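Local coordinates for cytochrome P450 CYP260B1 (Sorangium cellulosum, PDB 5HIW), which is a bacterial cytochrome P450, a mainly helical protein built around a haem cofactor, protoporphyrin IX containing iron, at residues L52-Y63 against I278-I288; H80-N88 against R205-G213. All blocks are in the same frame, centred on the assembly; numbering follows the deposited sequence. Where two conformers were deposited one is given.

Interaction 1. Residues L52-Y63 against I278-I288; sequences LRDSETFSTRTY and IVRFVEREATI. With HEM (protoporphyrin IX containing Fe), chain B.
Arg280, on strand 277-282, runs alongside Phe58 and Ser59 of the short edge strand 58-59 to a haem propionate. Its CB packs 4.1 Å from Phe58 CB, and CD lies 3.3 Å from the carbonyl O of Ser59. A bend at chi2 (-72°) lets the far end of the chain reach the propionate. NE gives its proton to a water that also donates to Phe58 O. Leu52 CD2 covers one face of the guanidinium and Thr60 CG2 the opposite face, so the group is sandwiched between two methyls, which probably restricts its tilt. Its edge then meets the carboxylate: Arg280 NH1 bonds haem O1A at 2.7 Å. Arg280 NH2 bonds haem O2A at 2.8 Å, and both bonds are nearly straight at 173°. NH2 also donates to Val279 O, while Tyr63 OH adds a second protein bond to O2A.

Beyond this, Phe281 N and O both bond Ser59, an antiparallel pair at the margin of the P450 beta sheet. On the side of Ser59 and Phe281, Arg61 lays CD over the centre of the Phe281 ring, 3.6 Å from the centroid, and grips Glu283 side-on. Glu283 OE2 takes Arg61 NE at 2.9 Å on its syn side and Ser59 OG at 2.7 Å on its anti lone pair. Three donors, two from Arg280 and one from Tyr63, probably favour the ionised propionate, whose charge Arg280 would offset.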
loop_
_atom_site.group_PDB
_atom_site.type_symbol
_atom_site.label_atom_id
_atom_site.label_comp_id
_atom_site.label_asym_id
_atom_site.label_seq_id
_atom_site.Cartn_x
_atom_site.Cartn_y
_atom_site.Cartn_z
ATOM N N LEU A 52 -4.391 17.400 -3.455
ATOM C CA LEU A 52 -3.986 16.861 -2.125
ATOM C C LEU A 52 -3.646 17.987 -1.094
ATOM O O LEU A 52 -3.894 17.815 0.101
ATOM C CB LEU A 52 -2.782 15.928 -2.291
ATOM C CG LEU A 52 -3.072 14.582 -3.002
ATOM C CD1 LEU A 52 -1.729 13.901 -3.252
ATOM C CD2 LEU A 52 -4.097 13.739 -2.216
ATOM N N ARG A 53 -3.070 19.089 -1.559
ATOM C CA ARG A 53 -2.794 20.249 -0.712
ATOM C C ARG A 53 -4.070 20.913 -0.144
ATOM O O ARG A 53 -4.080 21.335 0.982
ATOM C CB ARG A 53 -1.960 21.292 -1.486
ATOM C CG ARG A 53 -1.543 22.498 -0.671
ATOM C CD ARG A 53 -0.530 23.388 -1.393
ATOM N NE ARG A 53 0.442 23.950 -0.444
ATOM C CZ ARG A 53 1.504 23.302 0.058
ATOM N NH1 ARG A 53 1.788 22.040 -0.280
ATOM N NH2 ARG A 53 2.297 23.922 0.916
ATOM N N ASP A 54 -5.143 21.017 -0.913
ATOM C CA ASP A 54 -6.338 21.702 -0.457
ATOM C C ASP A 54 -7.324 20.705 0.146
ATOM O O ASP A 54 -8.293 20.248 -0.520
ATOM C CB ASP A 54 -6.968 22.443 -1.650
ATOM C CG ASP A 54 -8.136 23.337 -1.256
ATOM O OD1 ASP A 54 -8.635 23.274 -0.125
ATOM O OD2 ASP A 54 -8.583 24.087 -2.127
ATOM N N SER A 55 -7.112 20.349 1.390
ATOM C CA SER A 55 -7.983 19.379 2.010
ATOM C C SER A 55 -9.394 19.886 2.363
ATOM O O SER A 55 -10.269 19.065 2.658
ATOM C CB SER A 55 -7.323 18.797 3.272
ATOM O OG SER A 55 -6.980 19.834 4.198
ATOM N N GLU A 56 -9.581 21.215 2.432
ATOM C CA GLU A 56 -10.863 21.785 2.836
ATOM C C GLU A 56 -11.813 21.684 1.670
ATOM O O GLU A 56 -12.952 21.364 1.874
ATOM C CB GLU A 56 -10.739 23.275 3.277
ATOM C CG GLU A 56 -9.995 23.478 4.598
ATOM C CD GLU A 56 -10.535 22.681 5.797
ATOM O OE1 GLU A 56 -11.683 22.928 6.254
ATOM O OE2 GLU A 56 -9.777 21.816 6.312
ATOM N N THR A 57 -11.329 21.929 0.461
ATOM C CA THR A 57 -12.162 21.793 -0.729
ATOM C C THR A 57 -12.286 20.312 -1.126
ATOM O O THR A 57 -13.340 19.868 -1.533
ATOM C CB THR A 57 -11.537 22.541 -1.899
ATOM O OG1 THR A 57 -11.257 23.893 -1.518
ATOM C CG2 THR A 57 -12.461 22.482 -3.116
ATOM N N PHE A 58 -11.185 19.553 -1.003
ATOM C CA PHE A 58 -11.179 18.159 -1.457
ATOM C C PHE A 58 -11.013 17.263 -0.223
ATOM O O PHE A 58 -9.911 17.091 0.267
ATOM C CB PHE A 58 -10.061 17.980 -2.492
ATOM C CG PHE A 58 -10.152 18.936 -3.679
ATOM C CD1 PHE A 58 -11.086 18.736 -4.711
ATOM C CD2 PHE A 58 -9.273 19.985 -3.799
ATOM C CE1 PHE A 58 -11.115 19.602 -5.823
ATOM C CE2 PHE A 58 -9.318 20.871 -4.902
ATOM C CZ PHE A 58 -10.243 20.656 -5.914
ATOM N N SER A 59 -12.116 16.837 0.366
ATOM C CA SER A 59 -12.035 16.092 1.618
ATOM C C SER A 59 -11.922 14.585 1.446
ATOM O O SER A 59 -11.990 14.030 0.338
ATOM C CB SER A 59 -13.266 16.388 2.471
ATOM O OG SER A 59 -14.390 15.832 1.869
ATOM N N THR A 60 -11.897 13.893 2.563
ATOM C CA THR A 60 -11.925 12.442 2.584
ATOM C C THR A 60 -13.314 11.895 2.968
ATOM O O THR A 60 -13.456 10.794 3.488
ATOM C CB THR A 60 -10.786 11.898 3.477
ATOM O OG1 THR A 60 -10.778 12.545 4.751
ATOM C CG2 THR A 60 -9.440 12.066 2.789
ATOM N N ARG A 61 -14.337 12.698 2.753
ATOM C CA ARG A 61 -15.697 12.325 3.194
ATOM C C ARG A 61 -16.134 10.960 2.665
ATOM O O ARG A 61 -16.792 10.201 3.381
ATOM C CB ARG A 61 -16.695 13.424 2.725
ATOM C CG ARG A 61 -18.159 13.178 3.145
ATOM C CD ARG A 61 -19.083 14.104 2.420
ATOM N NE ARG A 61 -18.904 15.439 2.900
ATOM C CZ ARG A 61 -19.548 15.942 3.960
ATOM N NH1 ARG A 61 -20.397 15.205 4.667
ATOM N NH2 ARG A 61 -19.317 17.183 4.322
ATOM N N THR A 62 -15.692 10.615 1.450
ATOM C CA THR A 62 -16.133 9.360 0.804
ATOM C C THR A 62 -15.663 8.154 1.558
ATOM O O THR A 62 -16.316 7.115 1.526
ATOM C CB THR A 62 -15.690 9.203 -0.660
ATOM O OG1 THR A 62 -14.277 9.119 -0.714
ATOM C CG2 THR A 62 -16.156 10.331 -1.532
ATOM N N TYR A 63 -14.585 8.295 2.332
ATOM C CA TYR A 63 -14.056 7.174 3.116
ATOM C C TYR A 63 -14.854 6.952 4.382
ATOM O O TYR A 63 -14.683 5.930 5.004
ATOM C CB TYR A 63 -12.643 7.434 3.657
ATOM C CG TYR A 63 -11.418 7.220 2.790
ATOM C CD1 TYR A 63 -10.908 5.933 2.528
ATOM C CD2 TYR A 63 -10.660 8.313 2.377
ATOM C CE1 TYR A 63 -9.738 5.766 1.768
ATOM C CE2 TYR A 63 -9.482 8.155 1.651
ATOM C CZ TYR A 63 -9.021 6.891 1.340
ATOM O OH TYR A 63 -7.832 6.793 0.636
ATOM N N ILE A 278 -6.341 7.344 -5.406
ATOM C CA ILE A 278 -7.107 7.605 -4.225
ATOM C C ILE A 278 -8.218 8.568 -4.588
ATOM O O ILE A 278 -8.171 9.258 -5.651
ATOM C CB ILE A 278 -6.279 8.204 -3.075
ATOM C CG1 ILE A 278 -5.463 9.344 -3.582
ATOM C CG2 ILE A 278 -5.448 7.134 -2.406
ATOM C CD1 ILE A 278 -4.533 9.937 -2.557
ATOM N N VAL A 279 -9.184 8.656 -3.683
ATOM C CA VAL A 279 -10.382 9.341 -3.969
ATOM C C VAL A 279 -10.571 10.547 -3.002
ATOM O O VAL A 279 -10.152 10.486 -1.844
ATOM C CB VAL A 279 -11.557 8.367 -3.796
ATOM C CG1 VAL A 279 -12.837 9.131 -3.954
ATOM C CG2 VAL A 279 -11.426 7.199 -4.809
ATOM N N ARG A 280 -11.120 11.643 -3.535
ATOM C CA ARG A 280 -11.555 12.847 -2.764
ATOM C C ARG A 280 -13.006 13.248 -3.090
ATOM O O ARG A 280 -13.551 12.843 -4.140
ATOM C CB ARG A 280 -10.606 13.992 -3.068
ATOM C CG ARG A 280 -9.132 13.755 -2.638
ATOM C CD ARG A 280 -9.054 13.834 -1.116
ATOM N NE ARG A 280 -7.749 13.732 -0.495
ATOM C CZ ARG A 280 -7.137 12.590 -0.124
ATOM N NH1 ARG A 280 -5.966 12.639 0.465
ATOM N NH2 ARG A 280 -7.677 11.417 -0.421
ATOM N N PHE A 281 -13.591 14.008 -2.172
ATOM C CA PHE A 281 -14.992 14.481 -2.195
ATOM C C PHE A 281 -14.933 15.982 -2.382
ATOM O O PHE A 281 -14.199 16.668 -1.675
ATOM C CB PHE A 281 -15.723 14.131 -0.928
ATOM C CG PHE A 281 -17.168 14.634 -0.930
ATOM C CD1 PHE A 281 -17.456 15.948 -0.534
ATOM C CD2 PHE A 281 -18.192 13.851 -1.458
ATOM C CE1 PHE A 281 -18.750 16.457 -0.592
ATOM C CE2 PHE A 281 -19.511 14.342 -1.484
ATOM C CZ PHE A 281 -19.776 15.645 -1.073
ATOM N N VAL A 282 -15.649 16.500 -3.406
ATOM C CA VAL A 282 -15.531 17.931 -3.735
ATOM C C VAL A 282 -16.568 18.679 -2.907
ATOM O O VAL A 282 -17.756 18.529 -3.149
ATOM C CB VAL A 282 -15.744 18.168 -5.217
ATOM C CG1 VAL A 282 -15.582 19.597 -5.542
ATOM C CG2 VAL A 282 -14.738 17.374 -6.010
ATOM N N GLU A 283 -16.097 19.401 -1.893
ATOM C CA GLU A 283 -16.957 19.990 -0.871
ATOM C C GLU A 283 -17.611 21.284 -1.395
ATOM O O GLU A 283 -18.690 21.621 -1.004
ATOM C CB GLU A 283 -16.135 20.266 0.400
ATOM C CG GLU A 283 -15.690 19.016 1.186
ATOM C CD GLU A 283 -16.803 18.301 1.909
ATOM O OE1 GLU A 283 -17.867 18.931 1.982
ATOM O OE2 GLU A 283 -16.653 17.132 2.432
ATOM N N ARG A 284 -16.927 21.976 -2.270
ATOM C CA ARG A 284 -17.449 23.186 -2.920
ATOM C C ARG A 284 -16.992 23.219 -4.378
ATOM O O ARG A 284 -15.897 22.782 -4.709
ATOM C CB ARG A 284 -17.006 24.460 -2.177
ATOM C CG ARG A 284 -15.737 25.134 -2.711
ATOM C CD ARG A 284 -15.269 26.214 -1.759
ATOM N NE ARG A 284 -13.855 26.491 -1.922
ATOM C CZ ARG A 284 -13.170 27.348 -1.180
ATOM N NH1 ARG A 284 -13.770 28.011 -0.187
ATOM N NH2 ARG A 284 -11.881 27.537 -1.422
ATOM N N GLU A 285 -17.841 23.713 -5.281
ATOM C CA GLU A 285 -17.463 23.721 -6.704
ATOM C C GLU A 285 -16.032 24.192 -6.923
ATOM O O GLU A 285 -15.576 25.192 -6.350
ATOM C CB GLU A 285 -18.409 24.586 -7.562
ATOM C CG GLU A 285 -17.965 24.778 -9.016
ATOM C CD GLU A 285 -18.638 25.961 -9.698
ATOM O OE1 GLU A 285 -19.868 25.862 -9.907
ATOM O OE2 GLU A 285 -17.936 26.970 -10.034
ATOM N N ALA A 286 -15.313 23.497 -7.792
ATOM C CA ALA A 286 -13.959 23.927 -8.051
ATOM C C ALA A 286 -13.642 23.588 -9.462
ATOM O O ALA A 286 -14.387 22.851 -10.139
ATOM C CB ALA A 286 -12.949 23.270 -7.066
ATOM N N THR A 287 -12.541 24.150 -9.917
ATOM C CA THR A 287 -12.025 23.883 -11.244
ATOM C C THR A 287 -10.579 23.385 -11.180
ATOM O O THR A 287 -9.754 23.917 -10.464
ATOM C CB THR A 287 -12.106 25.153 -12.131
ATOM O OG1 THR A 287 -11.675 24.838 -13.462
ATOM C CG2 THR A 287 -11.253 26.309 -11.546
ATOM N N ILE A 288 -10.288 22.341 -11.957
ATOM C CA ILE A 288 -8.955 21.762 -11.986
ATOM C C ILE A 288 -8.766 21.444 -13.439
ATOM O O ILE A 288 -9.642 20.831 -14.074
ATOM C CB ILE A 288 -8.893 20.417 -11.189
ATOM C CG1 ILE A 288 -9.204 20.588 -9.689
ATOM C CG2 ILE A 288 -7.529 19.744 -11.394
ATOM C CD1 ILE A 288 -8.187 21.396 -8.907
HETATM C CHA HEM B . -2.591 6.475 4.014
HETATM C CHB HEM B . -0.449 3.934 0.465
HETATM C CHC HEM B . 1.397 0.934 3.725
HETATM C CHD HEM B . -1.499 2.889 7.002
HETATM C C1A HEM B . -2.126 6.107 2.784
HETATM C C2A HEM B . -2.363 6.792 1.561
HETATM C C3A HEM B . -1.727 6.100 0.564
HETATM C C4A HEM B . -1.193 4.910 1.160
HETATM C CMA HEM B . -1.727 6.464 -0.934
HETATM C CAA HEM B . -3.057 8.141 1.409
HETATM C CBA HEM B . -4.583 7.947 1.435
HETATM C CGA HEM B . -5.321 9.177 1.033
HETATM O O1A HEM B . -4.718 10.300 1.001
HETATM O O2A HEM B . -6.473 9.068 0.546
HETATM C C1B HEM B . 0.186 2.888 1.018
HETATM C C2B HEM B . 1.050 2.026 0.259
HETATM C C3B HEM B . 1.588 1.179 1.208
HETATM C C4B HEM B . 1.018 1.512 2.516
HETATM C CMB HEM B . 1.323 1.953 -1.254
HETATM C CAB HEM B . 2.481 0.110 0.833
HETATM C CBB HEM B . 2.846 -0.940 1.490
HETATM C C1C HEM B . 0.765 1.209 4.936
HETATM C C2C HEM B . 1.091 0.508 6.141
HETATM C C3C HEM B . 0.253 1.068 7.066
HETATM C C4C HEM B . -0.581 2.035 6.429
HETATM C CMC HEM B . 2.148 -0.570 6.160
HETATM C CAC HEM B . 0.157 0.757 8.505
HETATM C CBC HEM B . 1.214 0.323 9.175
HETATM C C1D HEM B . -2.008 4.035 6.403
HETATM C C2D HEM B . -2.887 4.939 7.191
HETATM C C3D HEM B . -3.202 5.933 6.370
HETATM C C4D HEM B . -2.494 5.649 5.112
HETATM C CMD HEM B . -3.409 4.737 8.601
HETATM C CAD HEM B . -4.027 7.194 6.677
HETATM C CBD HEM B . -3.067 8.290 7.099
HETATM C CGD HEM B . -3.779 9.598 7.470
HETATM O O1D HEM B . -4.946 9.876 7.056
HETATM O O2D HEM B . -3.197 10.465 8.204
HETATM N NA HEM B . -1.372 4.948 2.499
HETATM N NB HEM B . 0.311 2.622 2.338
HETATM N NC HEM B . -0.162 2.139 5.112
HETATM N ND HEM B . -1.816 4.495 5.143
HETATM FE FE HEM B . -0.752 3.603 3.786
HETATM O O HOH W 1 -5.741 15.865 1.586
HETATM O O HOH W 2 -7.238 16.693 -0.830
HETATM O O HOH W 3 -11.974 10.133 0.299
HETATM O O HOH W 4 -2.596 2.333 3.282
#

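Interaction 2. Residues H80-N88 against R205-G213; sequences HTRMRRLFN and RAIVAEGLG. With HEM (protoporphyrin IX containing Fe), chain B.
Leu86 of helix 77-90 pushes its two methyls into the end of helix 199-209. CD1 presses on Ala206 CB at 3.4 Å, tighter than a usual methyl contact, while CD2 meets Leu212 CD1 at 3.8 Å and Ile207 CG1 slightly farther off. The two leucine side chains run antiparallel to one another, overlapping at their methyls. With CG anti to the backbone N (chi1 171°), Leu86 sets one methyl against Ala206 and the other against Leu212. Met83 SD, brought round by bends at chi2 and chi3, lies against the same Leu212 methyl.

Along the rim of this apolar patch, Arg85 meets Glu210 in a salt bridge. NH2 donates to the syn lone pair of OE1 at 2.9 Å, and NE adds a weak bond to OE2; the guanidinium and carboxylate planes are inclined by only 29°. Glu210 and Leu212 are both presented by the chain reversal at the helix end, a Schellman motif: Gly211 has positive phi, Leu212 N bonds Ile207 O, and Gly211 N bonds Val208 O.

On the haem side of helix 77-90, His80 and Arg84 sit one turn apart and share propionate oxygen O2D, with His80 NE2 at 2.7 Å and Arg84 NH1 at 2.8 Å. Arg84 CB sits above one face of the His80 imidazole, off its centre. Further out, Asn88 OD1 accepts from Arg84 NE at 3.0 Å, and Tyr337 O accepts from Arg84 NH1, so that NE and NH1 each have a protein acceptor, which probably helps fix the guanidinium's orientation. His336 meets the His80 ring edge-to-face.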
loop_
_atom_site.group_PDB
_atom_site.type_symbol
_atom_site.label_atom_id
_atom_site.label_comp_id
_atom_site.label_asym_id
_atom_site.label_seq_id
_atom_site.Cartn_x
_atom_site.Cartn_y
_atom_site.Cartn_z
ATOM N N HIS A 80 -7.642 15.480 13.150
ATOM C CA HIS A 80 -6.649 14.669 12.446
ATOM C C HIS A 80 -5.308 14.916 13.068
ATOM O O HIS A 80 -4.527 14.008 13.293
ATOM C CB HIS A 80 -6.616 14.956 10.964
ATOM C CG HIS A 80 -5.569 14.175 10.233
ATOM N ND1 HIS A 80 -4.305 14.670 9.991
ATOM C CD2 HIS A 80 -5.584 12.907 9.737
ATOM C CE1 HIS A 80 -3.581 13.748 9.371
ATOM N NE2 HIS A 80 -4.323 12.666 9.220
ATOM N N THR A 81 -5.012 16.171 13.403
ATOM C CA THR A 81 -3.708 16.447 13.955
ATOM C C THR A 81 -3.388 15.665 15.208
ATOM O O THR A 81 -2.252 15.172 15.343
ATOM C CB THR A 81 -3.501 17.976 14.200
ATOM O OG1 THR A 81 -3.797 18.654 12.973
ATOM C CG2 THR A 81 -2.036 18.248 14.630
ATOM N N ARG A 82 -4.368 15.576 16.105
ATOM C CA ARG A 82 -4.256 14.905 17.399
ATOM C C ARG A 82 -4.061 13.369 17.222
ATOM O O ARG A 82 -3.155 12.757 17.798
ATOM C CB ARG A 82 -5.522 15.240 18.246
ATOM C CG ARG A 82 -5.545 14.667 19.672
ATOM C CD ARG A 82 -6.785 15.027 20.529
ATOM N NE ARG A 82 -6.905 16.462 20.811
ATOM C CZ ARG A 82 -6.163 17.120 21.700
ATOM N NH1 ARG A 82 -5.220 16.503 22.400
ATOM N NH2 ARG A 82 -6.331 18.416 21.853
ATOM N N MET A 83 -4.878 12.767 16.366
ATOM C CA MET A 83 -4.839 11.308 16.145
ATOM C C MET A 83 -3.582 10.983 15.347
ATOM O O MET A 83 -2.902 10.043 15.636
ATOM C CB MET A 83 -6.082 10.822 15.432
ATOM C CG MET A 83 -7.333 10.947 16.287
ATOM S SD MET A 83 -7.150 10.163 17.895
ATOM C CE MET A 83 -6.440 8.583 17.407
ATOM N N ARG A 84 -3.253 11.818 14.376
ATOM C CA ARG A 84 -2.034 11.625 13.617
ATOM C C ARG A 84 -0.764 11.614 14.482
ATOM O O ARG A 84 0.200 10.863 14.231
ATOM C CB ARG A 84 -1.938 12.660 12.466
ATOM C CG ARG A 84 -0.687 12.539 11.572
ATOM C CD ARG A 84 -0.627 11.164 10.903
ATOM N NE ARG A 84 0.572 11.058 10.078
ATOM C CZ ARG A 84 0.620 10.940 8.742
ATOM N NH1 ARG A 84 -0.460 10.827 7.992
ATOM N NH2 ARG A 84 1.804 10.862 8.172
ATOM N N ARG A 85 -0.746 12.442 15.538
ATOM C CA ARG A 85 0.390 12.472 16.453
ATOM C C ARG A 85 0.593 11.147 17.181
ATOM O O ARG A 85 1.723 10.670 17.375
ATOM C CB ARG A 85 0.234 13.624 17.491
ATOM C CG ARG A 85 0.849 14.955 17.060
ATOM C CD ARG A 85 1.201 15.826 18.293
ATOM N NE ARG A 85 0.256 15.574 19.407
ATOM C CZ ARG A 85 -0.861 16.278 19.670
ATOM N NH1 ARG A 85 -1.212 17.354 18.954
ATOM N NH2 ARG A 85 -1.624 15.917 20.699
ATOM N N LEU A 86 -0.515 10.550 17.563
ATOM C CA LEU A 86 -0.516 9.195 18.185
ATOM C C LEU A 86 0.045 8.194 17.208
ATOM O O LEU A 86 0.943 7.489 17.536
ATOM C CB LEU A 86 -1.917 8.745 18.488
ATOM C CG LEU A 86 -2.165 7.314 18.935
ATOM C CD1 LEU A 86 -1.325 7.128 20.170
ATOM C CD2 LEU A 86 -3.670 7.249 19.226
ATOM N N PHE A 87 -0.550 8.115 16.003
ATOM C CA PHE A 87 0.037 7.195 14.960
ATOM C C PHE A 87 1.492 7.439 14.684
ATOM O O PHE A 87 2.253 6.511 14.559
ATOM C CB PHE A 87 -0.814 7.245 13.679
ATOM C CG PHE A 87 -2.150 6.545 13.783
ATOM C CD1 PHE A 87 -3.234 7.133 14.423
ATOM C CD2 PHE A 87 -2.315 5.272 13.274
ATOM C CE1 PHE A 87 -4.455 6.544 14.501
ATOM C CE2 PHE A 87 -3.543 4.635 13.358
ATOM C CZ PHE A 87 -4.630 5.263 13.957
ATOM N N ASN A 88 1.917 8.706 14.564
ATOM C CA ASN A 88 3.325 8.977 14.289
ATOM C C ASN A 88 4.226 8.421 15.391
ATOM O O ASN A 88 5.349 7.906 15.120
ATOM C CB ASN A 88 3.621 10.467 14.100
ATOM C CG ASN A 88 3.051 11.023 12.813
ATOM O OD1 ASN A 88 2.815 10.289 11.886
ATOM N ND2 ASN A 88 2.867 12.347 12.749
ATOM N N ARG A 205 0.139 1.892 25.382
ATOM C CA ARG A 205 0.887 2.921 26.106
ATOM C C ARG A 205 0.903 4.328 25.507
ATOM O O ARG A 205 0.809 5.327 26.252
ATOM C CB ARG A 205 2.287 2.362 26.505
ATOM C CG ARG A 205 2.104 1.246 27.569
ATOM C CD ARG A 205 3.320 0.425 28.029
ATOM N NE ARG A 205 4.077 -0.208 26.934
ATOM C CZ ARG A 205 5.053 0.379 26.207
ATOM N NH1 ARG A 205 5.443 1.654 26.415
ATOM N NH2 ARG A 205 5.657 -0.327 25.238
ATOM N N ALA A 206 0.932 4.470 24.180
ATOM C CA ALA A 206 0.796 5.749 23.527
ATOM C C ALA A 206 -0.578 6.387 23.646
ATOM O O ALA A 206 -0.710 7.614 23.546
ATOM C CB ALA A 206 1.104 5.634 22.039
ATOM N N ILE A 207 -1.617 5.554 23.720
ATOM C CA ILE A 207 -2.974 6.073 23.943
ATOM C C ILE A 207 -3.028 6.827 25.273
ATOM O O ILE A 207 -3.604 7.923 25.370
ATOM C CB ILE A 207 -3.972 4.917 23.811
ATOM C CG1 ILE A 207 -4.109 4.613 22.290
ATOM C CG2 ILE A 207 -5.335 5.202 24.435
ATOM C CD1 ILE A 207 -4.781 3.302 22.004
ATOM N N VAL A 208 -2.411 6.257 26.292
ATOM C CA VAL A 208 -2.323 6.938 27.584
ATOM C C VAL A 208 -1.492 8.262 27.539
ATOM O O VAL A 208 -1.934 9.298 28.038
ATOM C CB VAL A 208 -1.829 5.964 28.640
ATOM C CG1 VAL A 208 -1.679 6.709 29.937
ATOM C CG2 VAL A 208 -2.800 4.764 28.730
ATOM N N ALA A 209 -0.333 8.249 26.875
ATOM C CA ALA A 209 0.507 9.489 26.684
ATOM C C ALA A 209 -0.175 10.697 25.959
ATOM O O ALA A 209 0.251 11.851 26.103
ATOM C CB ALA A 209 1.856 9.143 26.023
ATOM N N GLU A 210 -1.247 10.430 25.212
ATOM C CA GLU A 210 -2.033 11.439 24.564
ATOM C C GLU A 210 -3.357 11.633 25.318
ATOM O O GLU A 210 -4.229 12.407 24.875
ATOM C CB GLU A 210 -2.312 10.978 23.127
ATOM C CG GLU A 210 -1.110 11.056 22.197
ATOM C CD GLU A 210 -0.937 12.446 21.633
ATOM O OE1 GLU A 210 -1.936 13.216 21.592
ATOM O OE2 GLU A 210 0.197 12.770 21.234
ATOM N N GLY A 211 -3.479 10.922 26.441
ATOM C CA GLY A 211 -4.664 10.860 27.298
ATOM C C GLY A 211 -5.992 10.365 26.729
ATOM O O GLY A 211 -7.070 10.837 27.126
ATOM N N LEU A 212 -5.926 9.392 25.823
ATOM C CA LEU A 212 -7.079 8.942 25.069
ATOM C C LEU A 212 -7.563 7.641 25.726
ATOM O O LEU A 212 -6.941 7.150 26.721
ATOM C CB LEU A 212 -6.693 8.788 23.587
ATOM C CG LEU A 212 -6.028 9.995 22.924
ATOM C CD1 LEU A 212 -5.343 9.676 21.602
ATOM C CD2 LEU A 212 -6.976 11.153 22.697
ATOM N N GLY A 213 -8.661 7.092 25.215
ATOM C CA GLY A 213 -9.338 5.931 25.854
ATOM C C GLY A 213 -10.833 6.163 25.911
ATOM O O GLY A 213 -11.281 7.278 25.597
HETATM C CHA HEM B . -2.591 6.475 4.014
HETATM C CHB HEM B . -0.449 3.934 0.465
HETATM C CHC HEM B . 1.397 0.934 3.725
HETATM C CHD HEM B . -1.499 2.889 7.002
HETATM C C1A HEM B . -2.126 6.107 2.784
HETATM C C2A HEM B . -2.363 6.792 1.561
HETATM C C3A HEM B . -1.727 6.100 0.564
HETATM C C4A HEM B . -1.193 4.910 1.160
HETATM C CMA HEM B . -1.727 6.464 -0.934
HETATM C CAA HEM B . -3.057 8.141 1.409
HETATM C CBA HEM B . -4.583 7.947 1.435
HETATM C CGA HEM B . -5.321 9.177 1.033
HETATM O O1A HEM B . -4.718 10.300 1.001
HETATM O O2A HEM B . -6.473 9.068 0.546
HETATM C C1B HEM B . 0.186 2.888 1.018
HETATM C C2B HEM B . 1.050 2.026 0.259
HETATM C C3B HEM B . 1.588 1.179 1.208
HETATM C C4B HEM B . 1.018 1.512 2.516
HETATM C CMB HEM B . 1.323 1.953 -1.254
HETATM C CAB HEM B . 2.481 0.110 0.833
HETATM C CBB HEM B . 2.846 -0.940 1.490
HETATM C C1C HEM B . 0.765 1.209 4.936
HETATM C C2C HEM B . 1.091 0.508 6.141
HETATM C C3C HEM B . 0.253 1.068 7.066
HETATM C C4C HEM B . -0.581 2.035 6.429
HETATM C CMC HEM B . 2.148 -0.570 6.160
HETATM C CAC HEM B . 0.157 0.757 8.505
HETATM C CBC HEM B . 1.214 0.323 9.175
HETATM C C1D HEM B . -2.008 4.035 6.403
HETATM C C2D HEM B . -2.887 4.939 7.191
HETATM C C3D HEM B . -3.202 5.933 6.370
HETATM C C4D HEM B . -2.494 5.649 5.112
HETATM C CMD HEM B . -3.409 4.737 8.601
HETATM C CAD HEM B . -4.027 7.194 6.677
HETATM C CBD HEM B . -3.067 8.290 7.099
HETATM C CGD HEM B . -3.779 9.598 7.470
HETATM O O1D HEM B . -4.946 9.876 7.056
HETATM O O2D HEM B . -3.197 10.465 8.204
HETATM N NA HEM B . -1.372 4.948 2.499
HETATM N NB HEM B . 0.311 2.622 2.338
HETATM N NC HEM B . -0.162 2.139 5.112
HETATM N ND HEM B . -1.816 4.495 5.143
HETATM FE FE HEM B . -0.752 3.603 3.786
HETATM O O HOH W 4 -2.596 2.333 3.282
#

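From the N terminus, the chain leaves helix 45-53, runs through strand 58-59 and then enters helix 77-90, so the first halves of both interactions come early. Interaction 2 closes first, when the end of helix 199-209 returns to helix 77-90 after a largely helical excursion. Interaction 1 closes later, as strand 277-282 pairs with strand 58-59; its longer loop encloses the shorter one, and the two do not cross. Their centres are 26 Å apart and their nearest atoms about 7 Å apart, without touching. The haem is common to both: residues 52-63 and 278-288 hold one propionate through strand 277-282 and the turn after strand 58-59, and residues 80-88 hold the other from the helical part.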